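Local coordinates for protein BPH (Thiobacillus denitrificans, PDB 5OVS) that probably hydrolyses proteins as a bacterial proteasome homologue, working as a tetradecameric double-ring complex whose inner cavity has unusual properties, at residues S44-T49 and V111-P116; E36-V41 and Q182-E187; T2-R7 and F134-S139; R76-W81 and R126-F131. One frame throughout, in Å; residues are numbered along the deposited sequence.

From the N terminus, strand 3-8 waits until residues 134-139 return beside it, so contact 3 closes a loop of 126 residues. Contact 2 starts inside that loop, at 36-41, and ends beyond it at 182-187; the two therefore cross. Contact 1, joining 44-49 to 111-116, is nested within both. Contact 4, from 76-81 to 126-131, also lies inside both loops but crosses contact 1, because helix 74-91 lies between the strands that contact 1 pairs and 126-131 comes after them. Contacts 1 and 3 each pair strands within a sheet, one in each of the two main sheets. Contact 2 bridges those two, and contact 4 fastens a helix to the outer side of the five-stranded one.

Contact 1: residues S44-T49 and V111-P116; sequences SYVAIT and VLIANP
Val46 and Ile48 meet Val111 and Ile113 on one side of this strand pair. CG1 of Val46 rests on CB of Val111 at 4.1 Å, while the side chains of Ile48 and Val111 lie side by side, pointing the same way, CG1 to CG1 4.2 Å. Val111 holds CG1 anti to its carbonyl carbon (chi1 -50°), which brings that methyl to 4.1 Å from Ile48 CA. The reverse face carries Tyr45, Ala47, Leu112 and Ala114, three of which press on Val3 or Ile5 of strand 3-8. Four backbone bonds tie the antiparallel strands, two at Ala47-Leu112 and two at Tyr45-Ala114; the straightest, Ala47 N to Leu112 O, is 2.9 Å long at 174°. At the polar end Asn115 ND2 gives Ser44 OG a weak, bent bond of 3.1 Å, whereas Asn115 OD1 is engaged by Arg117 N. Two neighbouring strands with one face against a second sheet and the other under helix 74-91 are what the four-layer alpha-beta-beta-alpha sandwich of proteasome-like subunits contains.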
loop_
_atom_site.group_PDB
_atom_site.type_symbol
_atom_site.label_atom_id
_atom_site.label_comp_id
_atom_site.label_asym_id
_atom_site.label_seq_id
_atom_site.Cartn_x
_atom_site.Cartn_y
_atom_site.Cartn_z
ATOM N N SER K 44 -44.119 -6.846 -21.218
ATOM C CA SER K 44 -42.918 -6.019 -21.305
ATOM C C SER K 44 -41.776 -6.787 -21.960
ATOM O O SER K 44 -41.710 -8.010 -21.878
ATOM C CB SER K 44 -42.472 -5.547 -19.918
ATOM O OG SER K 44 -43.404 -4.645 -19.355
ATOM N N TYR K 45 -40.879 -6.058 -22.614
ATOM C CA TYR K 45 -39.613 -6.615 -23.064
ATOM C C TYR K 45 -38.543 -5.968 -22.233
ATOM O O TYR K 45 -38.535 -4.750 -22.083
ATOM C CB TYR K 45 -39.349 -6.303 -24.522
ATOM C CG TYR K 45 -40.283 -6.997 -25.474
ATOM C CD1 TYR K 45 -40.153 -8.351 -25.752
ATOM C CD2 TYR K 45 -41.288 -6.295 -26.109
ATOM C CE1 TYR K 45 -41.014 -8.985 -26.637
ATOM C CE2 TYR K 45 -42.151 -6.917 -26.994
ATOM C CZ TYR K 45 -42.011 -8.258 -27.252
ATOM O OH TYR K 45 -42.878 -8.862 -28.132
ATOM N N VAL K 46 -37.645 -6.783 -21.693
ATOM C CA VAL K 46 -36.569 -6.296 -20.860
ATOM C C VAL K 46 -35.236 -6.573 -21.558
ATOM O O VAL K 46 -34.932 -7.713 -21.895
ATOM C CB VAL K 46 -36.606 -6.944 -19.461
ATOM C CG1 VAL K 46 -35.552 -6.327 -18.546
ATOM C CG2 VAL K 46 -37.990 -6.786 -18.854
ATOM N N ALA K 47 -34.474 -5.508 -21.781
ATOM C CA ALA K 47 -33.180 -5.572 -22.443
ATOM C C ALA K 47 -32.114 -5.372 -21.384
ATOM O O ALA K 47 -32.175 -4.411 -20.624
ATOM C CB ALA K 47 -33.080 -4.499 -23.514
ATOM N N ILE K 48 -31.149 -6.286 -21.335
ATOM C CA ILE K 48 -30.285 -6.430 -20.168
ATOM C C ILE K 48 -28.815 -6.243 -20.530
ATOM O O ILE K 48 -28.352 -6.834 -21.481
ATOM C CB ILE K 48 -30.491 -7.806 -19.524
ATOM C CG1 ILE K 48 -31.982 -8.009 -19.191
ATOM C CG2 ILE K 48 -29.638 -7.930 -18.274
ATOM C CD1 ILE K 48 -32.402 -9.444 -18.911
ATOM N N THR K 49 -28.103 -5.398 -19.781
ATOM C CA THR K 49 -26.659 -5.176 -19.975
ATOM C C THR K 49 -25.903 -5.747 -18.775
ATOM O O THR K 49 -26.503 -6.022 -17.738
ATOM C CB THR K 49 -26.323 -3.680 -20.097
ATOM O OG1 THR K 49 -26.422 -3.050 -18.814
ATOM C CG2 THR K 49 -27.267 -2.990 -21.048
ATOM N N VAL K 111 -30.935 -1.863 -17.185
ATOM C CA VAL K 111 -31.925 -2.401 -18.126
ATOM C C VAL K 111 -32.848 -1.351 -18.705
ATOM O O VAL K 111 -33.056 -0.297 -18.110
ATOM C CB VAL K 111 -32.782 -3.532 -17.512
ATOM C CG1 VAL K 111 -31.888 -4.567 -16.863
ATOM C CG2 VAL K 111 -33.804 -2.962 -16.538
ATOM N N LEU K 112 -33.361 -1.648 -19.893
ATOM C CA LEU K 112 -34.441 -0.877 -20.482
ATOM C C LEU K 112 -35.689 -1.784 -20.515
ATOM O O LEU K 112 -35.583 -2.985 -20.745
ATOM C CB LEU K 112 -34.046 -0.397 -21.867
ATOM C CG LEU K 112 -32.755 0.442 -21.892
ATOM C CD1 LEU K 112 -32.335 0.710 -23.322
ATOM C CD2 LEU K 112 -32.948 1.748 -21.147
ATOM N N ILE K 113 -36.850 -1.202 -20.235
ATOM C CA ILE K 113 -38.124 -1.923 -20.165
ATOM C C ILE K 113 -39.133 -1.237 -21.074
ATOM O O ILE K 113 -39.527 -0.103 -20.818
ATOM C CB ILE K 113 -38.681 -1.913 -18.745
ATOM C CG1 ILE K 113 -37.717 -2.638 -17.818
ATOM C CG2 ILE K 113 -40.081 -2.564 -18.705
ATOM C CD1 ILE K 113 -37.971 -2.363 -16.362
ATOM N N ALA K 114 -39.530 -1.929 -22.136
ATOM C CA ALA K 114 -40.518 -1.425 -23.073
ATOM C C ALA K 114 -41.843 -2.140 -22.840
ATOM O O ALA K 114 -41.899 -3.356 -22.807
ATOM C CB ALA K 114 -40.051 -1.661 -24.494
ATOM N N ASN K 115 -42.914 -1.380 -22.666
ATOM C CA ASN K 115 -44.264 -1.954 -22.741
ATOM C C ASN K 115 -45.274 -0.920 -23.231
ATOM O O ASN K 115 -44.975 0.276 -23.253
ATOM C CB ASN K 115 -44.673 -2.586 -21.404
ATOM C CG ASN K 115 -44.885 -1.564 -20.303
ATOM O OD1 ASN K 115 -45.810 -0.753 -20.350
ATOM N ND2 ASN K 115 -44.050 -1.634 -19.280
ATOM N N PRO K 116 -46.477 -1.371 -23.633
ATOM C CA PRO K 116 -47.429 -0.418 -24.178
ATOM C C PRO K 116 -47.623 0.859 -23.349
ATOM O O PRO K 116 -47.926 1.909 -23.921
ATOM C CB PRO K 116 -48.728 -1.233 -24.257
ATOM C CG PRO K 116 -48.258 -2.622 -24.519
ATOM C CD PRO K 116 -46.982 -2.755 -23.724
#

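Contact 2: residues E36-V41 and Q182-E187; sequences EKIIRV and QSFVME
The amide of Gln182 is sandwiched between two aliphatic groups: CG of Glu36 sits over one face, offset toward the nitrogen, and CD1 of Ile38 lies over the other, 4.2 Å from Gln182 CD. Reaching that slot takes a long arm, with Gln182 CG anti to the backbone N (chi1 177°) and the rest of the chain extended. The carboxylate of Glu36 is turned 63° from the amide plane and makes no bond to it. Ile38 CD1 also touches the Phe184 ring, at its edge, 4.2 Å from Phe184 CD1; Tyr45 stacks with that ring. These side chains bridge the two beta sheets of the proteasome-type sandwich, since strand 38-41 borders one and strand 182-187 the other. A water joins the loop before strand 38-41 to strand 182-187, accepting from Lys37 N at 2.9 Å and donating to Gln182 OE1 at 2.7 Å. A leucine in place of Gln182 would probably leave this water without its acceptor and break the tie from the Lys37 backbone to strand 182-187. The Lys37 side chain leads away, its NZ held by Leu19 O, Asp17 OD1 and Thr1 OG1, an arrangement consistent with the active site of an N-terminal threonine hydrolase.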
loop_
_atom_site.group_PDB
_atom_site.type_symbol
_atom_site.label_atom_id
_atom_site.label_comp_id
_atom_site.label_asym_id
_atom_site.label_seq_id
_atom_site.Cartn_x
_atom_site.Cartn_y
_atom_site.Cartn_z
ATOM N N GLU K 36 -29.608 -13.656 -27.725
ATOM C CA GLU K 36 -30.575 -12.587 -27.493
ATOM C C GLU K 36 -30.355 -11.971 -26.124
ATOM O O GLU K 36 -30.179 -12.683 -25.150
ATOM C CB GLU K 36 -32.024 -13.115 -27.594
ATOM C CG GLU K 36 -32.594 -13.228 -29.017
ATOM C CD GLU K 36 -32.525 -14.615 -29.660
ATOM O OE1 GLU K 36 -31.785 -15.510 -29.180
ATOM O OE2 GLU K 36 -33.238 -14.814 -30.675
ATOM N N LYS K 37 -30.368 -10.639 -26.059
ATOM C CA LYS K 37 -30.197 -9.911 -24.809
ATOM C C LYS K 37 -31.506 -9.293 -24.313
ATOM O O LYS K 37 -31.504 -8.499 -23.370
ATOM C CB LYS K 37 -29.121 -8.833 -24.974
ATOM C CG LYS K 37 -27.772 -9.371 -25.425
ATOM C CD LYS K 37 -26.720 -8.269 -25.425
ATOM C CE LYS K 37 -25.367 -8.749 -25.933
ATOM N NZ LYS K 37 -24.329 -7.669 -25.989
ATOM N N ILE K 38 -32.624 -9.671 -24.924
ATOM C CA ILE K 38 -33.926 -9.138 -24.544
ATOM C C ILE K 38 -34.865 -10.285 -24.172
ATOM O O ILE K 38 -34.983 -11.253 -24.908
ATOM C CB ILE K 38 -34.564 -8.323 -25.704
ATOM C CG1 ILE K 38 -33.646 -7.189 -26.150
ATOM C CG2 ILE K 38 -35.922 -7.759 -25.304
ATOM C CD1 ILE K 38 -34.119 -6.481 -27.399
ATOM N N ILE K 39 -35.559 -10.155 -23.047
ATOM C CA ILE K 39 -36.540 -11.169 -22.626
ATOM C C ILE K 39 -37.928 -10.574 -22.486
ATOM O O ILE K 39 -38.086 -9.386 -22.224
ATOM C CB ILE K 39 -36.155 -11.861 -21.284
ATOM C CG1 ILE K 39 -36.049 -10.844 -20.139
ATOM C CG2 ILE K 39 -34.864 -12.641 -21.444
ATOM C CD1 ILE K 39 -35.670 -11.434 -18.797
ATOM N N ARG K 40 -38.941 -11.413 -22.646
ATOM C CA ARG K 40 -40.309 -10.974 -22.451
ATOM C C ARG K 40 -40.618 -11.195 -21.005
ATOM O O ARG K 40 -40.226 -12.202 -20.456
ATOM C CB ARG K 40 -41.286 -11.775 -23.303
ATOM C CG ARG K 40 -40.907 -11.900 -24.775
ATOM C CD ARG K 40 -42.101 -12.264 -25.663
ATOM N NE ARG K 40 -43.212 -12.816 -24.881
ATOM C CZ ARG K 40 -44.421 -12.265 -24.739
ATOM N NH1 ARG K 40 -44.753 -11.130 -25.357
ATOM N NH2 ARG K 40 -45.327 -12.873 -23.980
ATOM N N VAL K 41 -41.278 -10.237 -20.378
ATOM C CA VAL K 41 -41.830 -10.428 -19.042
ATOM C C VAL K 41 -43.247 -9.846 -19.038
ATOM O O VAL K 41 -43.430 -8.626 -18.994
ATOM C CB VAL K 41 -40.963 -9.759 -17.960
ATOM C CG1 VAL K 41 -41.550 -10.008 -16.583
ATOM C CG2 VAL K 41 -39.538 -10.277 -18.024
ATOM N N GLN K 182 -31.066 -7.097 -32.756
ATOM C CA GLN K 182 -32.377 -7.662 -32.497
ATOM C C GLN K 182 -33.284 -6.520 -32.072
ATOM O O GLN K 182 -32.829 -5.592 -31.412
ATOM C CB GLN K 182 -32.258 -8.663 -31.356
ATOM C CG GLN K 182 -33.563 -9.296 -30.916
ATOM C CD GLN K 182 -33.457 -9.992 -29.565
ATOM O OE1 GLN K 182 -32.548 -9.714 -28.764
ATOM N NE2 GLN K 182 -34.403 -10.893 -29.294
ATOM N N SER K 183 -34.561 -6.577 -32.427
ATOM C CA SER K 183 -35.483 -5.556 -31.961
ATOM C C SER K 183 -36.932 -6.022 -31.894
ATOM O O SER K 183 -37.307 -7.011 -32.493
ATOM C CB SER K 183 -35.393 -4.319 -32.837
ATOM O OG SER K 183 -35.810 -4.597 -34.160
ATOM N N PHE K 184 -37.732 -5.280 -31.146
ATOM C CA PHE K 184 -39.156 -5.516 -31.067
ATOM C C PHE K 184 -39.854 -4.176 -31.131
ATOM O O PHE K 184 -39.277 -3.164 -30.732
ATOM C CB PHE K 184 -39.509 -6.217 -29.756
ATOM C CG PHE K 184 -38.950 -7.606 -29.648
ATOM C CD1 PHE K 184 -37.638 -7.807 -29.257
ATOM C CD2 PHE K 184 -39.734 -8.715 -29.943
ATOM C CE1 PHE K 184 -37.114 -9.089 -29.162
ATOM C CE2 PHE K 184 -39.213 -9.999 -29.835
ATOM C CZ PHE K 184 -37.903 -10.187 -29.443
ATOM N N VAL K 185 -41.086 -4.176 -31.631
ATOM C CA VAL K 185 -41.892 -2.970 -31.706
ATOM C C VAL K 185 -43.314 -3.275 -31.227
ATOM O O VAL K 185 -43.818 -4.389 -31.403
ATOM C CB VAL K 185 -41.887 -2.377 -33.139
ATOM C CG1 VAL K 185 -42.651 -3.253 -34.114
ATOM C CG2 VAL K 185 -42.433 -0.952 -33.149
ATOM N N MET K 186 -43.941 -2.285 -30.598
ATOM C CA MET K 186 -45.311 -2.418 -30.120
ATOM C C MET K 186 -46.019 -1.076 -30.153
ATOM O O MET K 186 -45.383 -0.023 -30.297
ATOM C CB MET K 186 -45.319 -2.976 -28.697
ATOM C CG MET K 186 -44.887 -1.981 -27.633
ATOM S SD MET K 186 -44.155 -2.750 -26.176
ATOM C CE MET K 186 -42.531 -3.114 -26.850
ATOM N N GLU K 187 -47.339 -1.126 -29.999
ATOM C CA GLU K 187 -48.161 0.073 -30.029
ATOM C C GLU K 187 -48.174 0.741 -28.645
ATOM O O GLU K 187 -48.221 0.064 -27.616
ATOM C CB GLU K 187 -49.592 -0.266 -30.478
ATOM C CG GLU K 187 -49.697 -1.081 -31.767
ATOM C CD GLU K 187 -48.961 -0.451 -32.948
ATOM O OE1 GLU K 187 -49.616 0.211 -33.788
ATOM O OE2 GLU K 187 -47.727 -0.614 -33.042
HETATM O O HOH W 1 -29.957 -9.112 -28.487
#

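Contact 3: residues T2-R7 and F134-S139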
loop_
_atom_site.group_PDB
_atom_site.type_symbol
_atom_site.label_atom_id
_atom_site.label_comp_id
_atom_site.label_asym_id
_atom_site.label_seq_id
_atom_site.Cartn_x
_atom_site.Cartn_y
_atom_site.Cartn_z
ATOM N N THR K 2 -24.935 -2.971 -26.167
ATOM C CA THR K 2 -25.779 -1.806 -26.368
ATOM C C THR K 2 -27.236 -2.232 -26.415
ATOM O O THR K 2 -27.601 -3.136 -27.165
ATOM C CB THR K 2 -25.461 -1.083 -27.671
ATOM O OG1 THR K 2 -24.081 -0.697 -27.668
ATOM C CG2 THR K 2 -26.329 0.165 -27.814
ATOM N N VAL K 3 -28.051 -1.566 -25.603
ATOM C CA VAL K 3 -29.500 -1.724 -25.635
ATOM C C VAL K 3 -30.116 -0.342 -25.856
ATOM O O VAL K 3 -29.624 0.648 -25.314
ATOM C CB VAL K 3 -30.058 -2.344 -24.338
ATOM C CG1 VAL K 3 -29.681 -3.815 -24.236
ATOM C CG2 VAL K 3 -29.585 -1.588 -23.104
ATOM N N THR K 4 -31.162 -0.270 -26.665
ATOM C CA THR K 4 -31.809 0.993 -26.942
ATOM C C THR K 4 -33.326 0.886 -26.781
ATOM O O THR K 4 -33.935 -0.200 -26.883
ATOM C CB THR K 4 -31.489 1.502 -28.355
ATOM O OG1 THR K 4 -31.927 0.537 -29.315
ATOM C CG2 THR K 4 -29.968 1.743 -28.529
ATOM N N ILE K 5 -33.934 2.033 -26.524
ATOM C CA ILE K 5 -35.356 2.082 -26.355
ATOM C C ILE K 5 -35.864 3.414 -26.901
ATOM O O ILE K 5 -35.243 4.452 -26.701
ATOM C CB ILE K 5 -35.729 1.861 -24.881
ATOM C CG1 ILE K 5 -37.190 1.430 -24.778
ATOM C CG2 ILE K 5 -35.398 3.091 -24.049
ATOM C CD1 ILE K 5 -37.530 0.789 -23.463
ATOM N N VAL K 6 -36.968 3.353 -27.636
ATOM C CA VAL K 6 -37.462 4.494 -28.390
ATOM C C VAL K 6 -38.991 4.526 -28.396
ATOM O O VAL K 6 -39.675 3.494 -28.497
ATOM C CB VAL K 6 -36.952 4.479 -29.836
ATOM C CG1 VAL K 6 -37.462 5.699 -30.588
ATOM C CG2 VAL K 6 -35.428 4.419 -29.870
ATOM N N ARG K 7 -39.490 5.749 -28.309
ATOM C CA ARG K 7 -40.886 6.062 -28.264
ATOM C C ARG K 7 -41.111 7.118 -29.346
ATOM O O ARG K 7 -40.578 8.217 -29.254
ATOM C CB ARG K 7 -41.140 6.637 -26.874
ATOM C CG ARG K 7 -42.584 6.885 -26.516
ATOM C CD ARG K 7 -42.699 7.994 -25.484
ATOM N NE ARG K 7 -44.057 8.521 -25.507
ATOM C CZ ARG K 7 -44.977 8.329 -24.568
ATOM N NH1 ARG K 7 -44.703 7.636 -23.469
ATOM N NH2 ARG K 7 -46.182 8.857 -24.728
ATOM N N PHE K 134 -36.085 8.708 -26.191
ATOM C CA PHE K 134 -35.240 7.539 -26.326
ATOM C C PHE K 134 -34.218 7.457 -25.201
ATOM O O PHE K 134 -34.049 8.409 -24.447
ATOM C CB PHE K 134 -34.544 7.533 -27.684
ATOM C CG PHE K 134 -33.661 8.729 -27.954
ATOM C CD1 PHE K 134 -32.334 8.738 -27.548
ATOM C CD2 PHE K 134 -34.133 9.806 -28.682
ATOM C CE1 PHE K 134 -31.500 9.820 -27.829
ATOM C CE2 PHE K 134 -33.316 10.889 -28.969
ATOM C CZ PHE K 134 -31.996 10.897 -28.545
ATOM N N TYR K 135 -33.581 6.298 -25.061
ATOM C CA TYR K 135 -32.375 6.184 -24.243
ATOM C C TYR K 135 -31.643 4.897 -24.579
ATOM O O TYR K 135 -32.132 4.089 -25.373
ATOM C CB TYR K 135 -32.669 6.292 -22.726
ATOM C CG TYR K 135 -31.498 6.851 -21.932
ATOM C CD1 TYR K 135 -30.925 8.078 -22.270
ATOM C CD2 TYR K 135 -30.956 6.153 -20.855
ATOM C CE1 TYR K 135 -29.839 8.578 -21.572
ATOM C CE2 TYR K 135 -29.873 6.647 -20.147
ATOM C CZ TYR K 135 -29.321 7.858 -20.509
ATOM O OH TYR K 135 -28.265 8.359 -19.798
ATOM N N ALA K 136 -30.447 4.737 -24.011
ATOM C CA ALA K 136 -29.585 3.575 -24.266
ATOM C C ALA K 136 -28.738 3.264 -23.040
ATOM O O ALA K 136 -28.380 4.168 -22.302
ATOM C CB ALA K 136 -28.678 3.849 -25.455
ATOM N N TYR K 137 -28.432 1.984 -22.833
ATOM C CA TYR K 137 -27.534 1.529 -21.759
ATOM C C TYR K 137 -26.549 0.546 -22.347
ATOM O O TYR K 137 -26.688 0.109 -23.502
ATOM C CB TYR K 137 -28.299 0.826 -20.633
ATOM C CG TYR K 137 -28.944 1.716 -19.582
ATOM C CD1 TYR K 137 -28.253 2.784 -19.009
ATOM C CD2 TYR K 137 -30.255 1.450 -19.128
ATOM C CE1 TYR K 137 -28.845 3.581 -18.040
ATOM C CE2 TYR K 137 -30.861 2.246 -18.169
ATOM C CZ TYR K 137 -30.157 3.306 -17.630
ATOM O OH TYR K 137 -30.761 4.090 -16.672
ATOM N N GLY K 138 -25.565 0.194 -21.530
ATOM C CA GLY K 138 -24.424 -0.596 -21.964
ATOM C C GLY K 138 -23.225 0.295 -22.271
ATOM O O GLY K 138 -23.338 1.513 -22.349
ATOM N N SER K 139 -22.068 -0.329 -22.444
ATOM C CA SER K 139 -20.839 0.381 -22.802
ATOM C C SER K 139 -20.986 1.124 -24.132
ATOM O O SER K 139 -20.269 2.092 -24.382
ATOM C CB SER K 139 -19.668 -0.610 -22.882
ATOM O OG SER K 139 -19.932 -1.660 -23.825
#
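The outermost strand 134-137 of the four-stranded antiparallel sheet pairs with strand 3-8, which follows the N-terminal Thr1: Val3 faces Tyr137 and Ile5 faces Tyr135. Val3 N reaches Tyr137 O almost straight (3.0 Å, 171°), with the donor tilted 25° out of the carbonyl plane. Tyr137 N answers to Val3 O, and a second reciprocal pair links Ile5 with Tyr135. Val3 O also takes a CA-H contact from Ala136 CA and Ile5 O one from Phe134 CA, each at 3.1 Å. Against the other sheet, Val3 CG2 packs on Tyr137 CB at 3.7 Å. Toward helices 141-151 and 159-173, Thr4 CG2 meets Ala136 CB at 3.9 Å, and Val6 CG2 lies alongside Phe134 CB, also at 3.9 Å. Phe134 places CG between its backbone N and carbonyl carbon (chi1 60°), which carries the ring away from Val6. Backbone bonds and small apolar groups thus hold the strands together, while the rings of Phe134 and Tyr137 reach a neighbouring subunit, meeting its Tyr31 and Trp22 edge-to-face.

Contact 4: residues R76-W81 and R126-F131; sequences RIFCVW and RTVQEF
Ile77 faces Val128 between helix and strand, its CG2 3.8 Å from CG1 of Val128, the two side chains crossing at a slant. One residue on, Phe78 receives the other methyl: Val128 CG2 lies 3.6 Å from Phe78 CA and 3.7 Å from Phe78 CB. Val128 manages both because CG1 is anti to its backbone N and CG2 anti to its carbonyl carbon (chi1 -176°), so that one methyl faces Ile77 and the other the Phe78 backbone. Further out, the Phe78 ring turns its edge to the chain, with CD1 3.7 Å from Arg126 O. One turn beyond Ile77, Trp81 meets the aliphatic part of Arg126: CB touches Arg126 CG at 4.1 Å, and Trp81 O lies 3.7 Å from Arg126 CD. Arg126 then bends at chi3 (-48°), and its guanidinium group is held by Glu105 O and Ser107 OG. With an alanine at Val128 both methyls go, and Ile77 CG2 and the Phe78 backbone would probably be left facing a gap between helix and strand. The join between helix 74-91 and the edge of the five-stranded sheet is therefore made largely by apolar packing, from Val128 of the outer strand and Arg126 of the loop before it, while backbone polar groups of that strand, Val128 O and Glu130 N, bond instead to Asn34 of a neighbouring subunit.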
loop_
_atom_site.group_PDB
_atom_site.type_symbol
_atom_site.label_atom_id
_atom_site.label_comp_id
_atom_site.label_asym_id
_atom_site.label_seq_id
_atom_site.Cartn_x
_atom_site.Cartn_y
_atom_site.Cartn_z
ATOM N N ARG K 76 -43.776 1.102 -9.560
ATOM C CA ARG K 76 -43.933 -0.355 -9.643
ATOM C C ARG K 76 -42.639 -1.035 -10.041
ATOM O O ARG K 76 -42.326 -2.111 -9.553
ATOM C CB ARG K 76 -45.033 -0.737 -10.630
ATOM C CG ARG K 76 -46.426 -0.503 -10.088
ATOM C CD ARG K 76 -47.484 -0.726 -11.162
ATOM N NE ARG K 76 -48.816 -0.325 -10.715
ATOM C CZ ARG K 76 -49.900 -0.306 -11.490
ATOM N NH1 ARG K 76 -49.825 -0.656 -12.774
ATOM N NH2 ARG K 76 -51.066 0.078 -10.981
ATOM N N ILE K 77 -41.897 -0.410 -10.938
ATOM C CA ILE K 77 -40.622 -0.962 -11.374
ATOM C C ILE K 77 -39.620 -0.887 -10.233
ATOM O O ILE K 77 -38.872 -1.830 -9.994
ATOM C CB ILE K 77 -40.073 -0.238 -12.628
ATOM C CG1 ILE K 77 -40.999 -0.487 -13.826
ATOM C CG2 ILE K 77 -38.648 -0.705 -12.952
ATOM C CD1 ILE K 77 -40.821 0.503 -14.956
ATOM N N PHE K 78 -39.606 0.221 -9.510
ATOM C CA PHE K 78 -38.674 0.336 -8.399
ATOM C C PHE K 78 -38.888 -0.765 -7.357
ATOM O O PHE K 78 -37.948 -1.371 -6.858
ATOM C CB PHE K 78 -38.781 1.683 -7.701
ATOM C CG PHE K 78 -38.004 1.720 -6.438
ATOM C CD1 PHE K 78 -36.618 1.708 -6.483
ATOM C CD2 PHE K 78 -38.639 1.657 -5.216
ATOM C CE1 PHE K 78 -35.872 1.686 -5.323
ATOM C CE2 PHE K 78 -37.904 1.634 -4.050
ATOM C CZ PHE K 78 -36.517 1.648 -4.102
ATOM N N CYS K 79 -40.146 -0.989 -7.029
ATOM C CA CYS K 79 -40.544 -1.980 -6.060
ATOM C C CYS K 79 -40.120 -3.396 -6.467
ATOM O O CYS K 79 -39.606 -4.176 -5.650
ATOM C CB CYS K 79 -42.061 -1.889 -5.919
ATOM S SG CYS K 79 -42.766 -3.022 -4.742
ATOM N N VAL K 80 -40.334 -3.730 -7.733
ATOM C CA VAL K 80 -39.911 -5.027 -8.285
ATOM C C VAL K 80 -38.377 -5.168 -8.259
ATOM O O VAL K 80 -37.839 -6.184 -7.783
ATOM C CB VAL K 80 -40.436 -5.195 -9.729
ATOM C CG1 VAL K 80 -39.771 -6.361 -10.439
ATOM C CG2 VAL K 80 -41.947 -5.380 -9.719
ATOM N N TRP K 81 -37.670 -4.145 -8.760
ATOM C CA TRP K 81 -36.203 -4.188 -8.783
ATOM C C TRP K 81 -35.598 -4.229 -7.393
ATOM O O TRP K 81 -34.594 -4.904 -7.179
ATOM C CB TRP K 81 -35.601 -3.049 -9.614
ATOM C CG TRP K 81 -34.974 -3.564 -10.854
ATOM C CD1 TRP K 81 -33.654 -3.542 -11.165
ATOM C CD2 TRP K 81 -35.633 -4.244 -11.929
ATOM N NE1 TRP K 81 -33.446 -4.134 -12.385
ATOM C CE2 TRP K 81 -34.645 -4.577 -12.874
ATOM C CE3 TRP K 81 -36.966 -4.589 -12.189
ATOM C CZ2 TRP K 81 -34.941 -5.242 -14.064
ATOM C CZ3 TRP K 81 -37.264 -5.251 -13.374
ATOM C CH2 TRP K 81 -36.252 -5.567 -14.298
ATOM N N ARG K 126 -30.605 0.877 -9.015
ATOM C CA ARG K 126 -32.075 0.902 -8.958
ATOM C C ARG K 126 -32.707 2.281 -9.217
ATOM O O ARG K 126 -33.818 2.576 -8.763
ATOM C CB ARG K 126 -32.586 0.223 -7.684
ATOM C CG ARG K 126 -32.401 -1.292 -7.787
ATOM C CD ARG K 126 -32.434 -2.022 -6.453
ATOM N NE ARG K 126 -31.588 -1.406 -5.437
ATOM C CZ ARG K 126 -30.255 -1.427 -5.438
ATOM N NH1 ARG K 126 -29.569 -2.021 -6.411
ATOM N NH2 ARG K 126 -29.594 -0.832 -4.455
ATOM N N THR K 127 -31.996 3.085 -9.998
ATOM C CA THR K 127 -32.485 4.354 -10.474
ATOM C C THR K 127 -33.475 4.112 -11.583
ATOM O O THR K 127 -33.068 3.850 -12.708
ATOM C CB THR K 127 -31.331 5.176 -11.090
ATOM O OG1 THR K 127 -30.217 5.173 -10.195
ATOM C CG2 THR K 127 -31.774 6.600 -11.393
ATOM N N VAL K 128 -34.761 4.196 -11.273
ATOM C CA VAL K 128 -35.810 3.963 -12.259
ATOM C C VAL K 128 -36.205 5.260 -12.933
ATOM O O VAL K 128 -36.471 6.252 -12.264
ATOM C CB VAL K 128 -37.091 3.375 -11.629
ATOM C CG1 VAL K 128 -38.111 3.067 -12.713
ATOM C CG2 VAL K 128 -36.774 2.149 -10.800
ATOM N N GLN K 129 -36.307 5.224 -14.256
ATOM C CA GLN K 129 -36.607 6.412 -15.040
ATOM C C GLN K 129 -37.647 6.096 -16.097
ATOM O O GLN K 129 -37.653 5.001 -16.640
ATOM C CB GLN K 129 -35.307 6.960 -15.679
ATOM C CG GLN K 129 -34.268 7.304 -14.628
ATOM C CD GLN K 129 -33.047 8.032 -15.171
ATOM O OE1 GLN K 129 -32.243 7.477 -15.935
ATOM N NE2 GLN K 129 -32.883 9.274 -14.749
ATOM N N GLU K 130 -38.541 7.040 -16.367
ATOM C CA GLU K 130 -39.395 6.951 -17.553
ATOM C C GLU K 130 -38.815 7.886 -18.574
ATOM O O GLU K 130 -38.484 9.025 -18.246
ATOM C CB GLU K 130 -40.851 7.341 -17.281
ATOM C CG GLU K 130 -41.720 7.178 -18.518
ATOM C CD GLU K 130 -43.200 7.386 -18.279
ATOM O OE1 GLU K 130 -43.598 7.823 -17.178
ATOM O OE2 GLU K 130 -43.973 7.118 -19.214
ATOM N N PHE K 131 -38.692 7.414 -19.811
ATOM C CA PHE K 131 -38.084 8.215 -20.861
ATOM C C PHE K 131 -39.140 8.807 -21.765
ATOM O O PHE K 131 -40.190 8.212 -21.976
ATOM C CB PHE K 131 -37.078 7.378 -21.646
ATOM C CG PHE K 131 -35.954 6.875 -20.802
ATOM C CD1 PHE K 131 -35.071 7.766 -20.213
ATOM C CD2 PHE K 131 -35.785 5.510 -20.573
ATOM C CE1 PHE K 131 -34.042 7.314 -19.408
ATOM C CE2 PHE K 131 -34.747 5.052 -19.774
ATOM C CZ PHE K 131 -33.877 5.955 -19.190
#